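Local coordinates for protein endolysin 2638A (Staphylococcus phage 2638A, PDB 7AQH) that degrades host peptidoglycan to lyse the cell at phage release, its C-terminal SH3b domain serving as the cell-wall-binding part, at residues Thr79-Ala82 with Lys83-Lys86. Numbering follows the deposited sequence.
Sequences TWDA and KTGK
D81 meets K83, G85 and K86 across the turn, through its backbone and its carboxylate. Its N-H binds the carbonyl O of K86, with D81 N to K86 O at 3.0 Å and an almost straight N-H...O angle of 165°. D81 O accepts G85 N at 2.6 Å, and T84 N adds a weak second bond to the same oxygen. The side chain of D81 has CG anti to the backbone N (chi1 -170°), which carries the carboxylate over the start of the turn. There D81 OD1 accepts K83 N at 3.1 Å, from above the carboxylate plane, and forms an Asx turn. T84 OG1 lies 3.1 Å from D81 CG, beside the same carboxylate. These contacts around D81 are the tight part. The approach of W80 is looser: W80 NE1 is 4.1 Å from G85 CA. A82 CA sits over one face of the indole, offset toward its rim. On the solvent side, K83 folds back, with K83 CE 3.9 Å from A82 C, while the K86 chain leads away from the turn. A water bonded to T79 OG1 donates a weak bond to K86 O. A backbone bond between T79 and G88 continues the pairing beyond the turn. A82 to G85, three right-handed helical conformations and then a left-handed one (G85 phi 82°), form a 4:6 beta-hairpin loop closed by D81 and K86, in the SH3b-domain connection between strands 72-77 and 92-93.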
ATOM      1  N   THR A  79      -5.944  -7.444   1.990  1.00 47.39           N
ATOM      2  CA  THR A  79      -5.256  -8.522   2.679  1.00 45.91           C
ATOM      3  C   THR A  79      -4.607  -9.468   1.671  1.00 46.55           C
ATOM      4  O   THR A  79      -5.018  -9.566   0.512  1.00 45.84           O
ATOM      5  CB  THR A  79      -6.223  -9.294   3.577  1.00 44.97           C
ATOM      6  OG1 THR A  79      -7.232  -9.917   2.773  1.00 49.57           O
ATOM      7  CG2 THR A  79      -6.884  -8.357   4.576  1.00 40.44           C
ATOM      8  N   TRP A  80      -3.578 -10.175   2.132  1.00 44.12           N
ATOM      9  CA  TRP A  80      -2.791 -11.036   1.257  1.00 45.39           C
ATOM     10  C   TRP A  80      -2.260 -12.211   2.060  1.00 47.12           C
ATOM     11  O   TRP A  80      -1.577 -12.016   3.069  1.00 48.70           O
ATOM     12  CB  TRP A  80      -1.642 -10.249   0.620  1.00 48.42           C
ATOM     13  CG  TRP A  80      -0.642 -11.094  -0.106  1.00 48.72           C
ATOM     14  CD1 TRP A  80      -0.831 -11.769  -1.275  1.00 45.63           C
ATOM     15  CD2 TRP A  80       0.715 -11.340   0.285  1.00 46.12           C
ATOM     16  NE1 TRP A  80       0.322 -12.427  -1.634  1.00 46.80           N
ATOM     17  CE2 TRP A  80       1.286 -12.179  -0.691  1.00 45.87           C
ATOM     18  CE3 TRP A  80       1.500 -10.933   1.369  1.00 43.74           C
ATOM     19  CZ2 TRP A  80       2.605 -12.620  -0.618  1.00 48.84           C
ATOM     20  CZ3 TRP A  80       2.809 -11.372   1.440  1.00 43.36           C
ATOM     21  CH2 TRP A  80       3.349 -12.206   0.453  1.00 44.81           C
ATOM     22  N   ASP A  81      -2.576 -13.425   1.613  1.00 49.47           N
ATOM     23  CA  ASP A  81      -2.075 -14.644   2.239  1.00 48.74           C
ATOM     24  C   ASP A  81      -0.808 -15.069   1.505  1.00 49.57           C
ATOM     25  O   ASP A  81      -0.864 -15.499   0.349  1.00 49.61           O
ATOM     26  CB  ASP A  81      -3.132 -15.743   2.205  1.00 51.08           C
ATOM     27  CG  ASP A  81      -2.755 -16.945   3.053  1.00 53.31           C
ATOM     28  OD1 ASP A  81      -1.554 -17.116   3.349  1.00 55.40           O
ATOM     29  OD2 ASP A  81      -3.663 -17.717   3.426  1.00 53.61           O
ATOM     30  N   ALA A  82       0.336 -14.951   2.183  1.00 49.62           N
ATOM     31  CA  ALA A  82       1.615 -15.211   1.534  1.00 46.98           C
ATOM     32  C   ALA A  82       1.752 -16.665   1.105  1.00 52.30           C
ATOM     33  O   ALA A  82       2.396 -16.951   0.089  1.00 52.33           O
ATOM     34  CB  ALA A  82       2.764 -14.823   2.464  1.00 44.18           C
ATOM     35  N   LYS A  83       1.159 -17.595   1.855  1.00 53.41           N
ATOM     36  CA  LYS A  83       1.359 -19.011   1.580  1.00 52.07           C
ATOM     37  C   LYS A  83       0.457 -19.531   0.469  1.00 48.37           C
ATOM     38  O   LYS A  83       0.769 -20.567  -0.129  1.00 49.31           O
ATOM     39  CB  LYS A  83       1.111 -19.830   2.851  1.00 51.69           C
ATOM     40  CG  LYS A  83       2.112 -19.596   3.977  1.00 50.87           C
ATOM     41  CD  LYS A  83       3.502 -20.113   3.645  1.00 58.10           C
ATOM     42  CE  LYS A  83       4.293 -19.092   2.844  1.00 62.09           C
ATOM     43  NZ  LYS A  83       5.618 -19.619   2.421  1.00 68.10           N
ATOM     44  N   THR A  84      -0.648 -18.840   0.175  1.00 49.33           N
ATOM     45  CA  THR A  84      -1.559 -19.248  -0.884  1.00 49.43           C
ATOM     46  C   THR A  84      -1.717 -18.223  -1.997  1.00 48.15           C
ATOM     47  O   THR A  84      -2.136 -18.601  -3.098  1.00 45.60           O
ATOM     48  CB  THR A  84      -2.950 -19.563  -0.309  1.00 51.35           C
ATOM     49  OG1 THR A  84      -3.457 -18.412   0.378  1.00 53.99           O
ATOM     50  CG2 THR A  84      -2.875 -20.735   0.658  1.00 45.35           C
ATOM     51  N   GLY A  85      -1.398 -16.953  -1.754  1.00 50.71           N
ATOM     52  CA  GLY A  85      -1.596 -15.913  -2.741  1.00 44.48           C
ATOM     53  C   GLY A  85      -3.001 -15.358  -2.825  1.00 47.26           C
ATOM     54  O   GLY A  85      -3.269 -14.533  -3.708  1.00 48.17           O
ATOM     55  N   LYS A  86      -3.904 -15.782  -1.943  1.00 47.09           N
ATOM     56  CA  LYS A  86      -5.274 -15.283  -1.953  1.00 50.52           C
ATOM     57  C   LYS A  86      -5.312 -13.842  -1.451  1.00 48.54           C
ATOM     58  O   LYS A  86      -4.741 -13.526  -0.404  1.00 46.36           O
ATOM     59  CB  LYS A  86      -6.163 -16.174  -1.083  1.00 49.52           C
ATOM     60  CG  LYS A  86      -7.602 -15.701  -0.974  1.00 47.00           C
ATOM     61  CD  LYS A  86      -8.312 -15.781  -2.316  1.00 51.82           C
ATOM     62  CE  LYS A  86      -9.788 -15.434  -2.193  1.00 56.02           C
ATOM     63  NZ  LYS A  86     -10.005 -14.074  -1.623  1.00 57.22           N
TER
HETATM   64  O   HOH W   1      -6.473 -12.524   2.243  1.00 43.71           O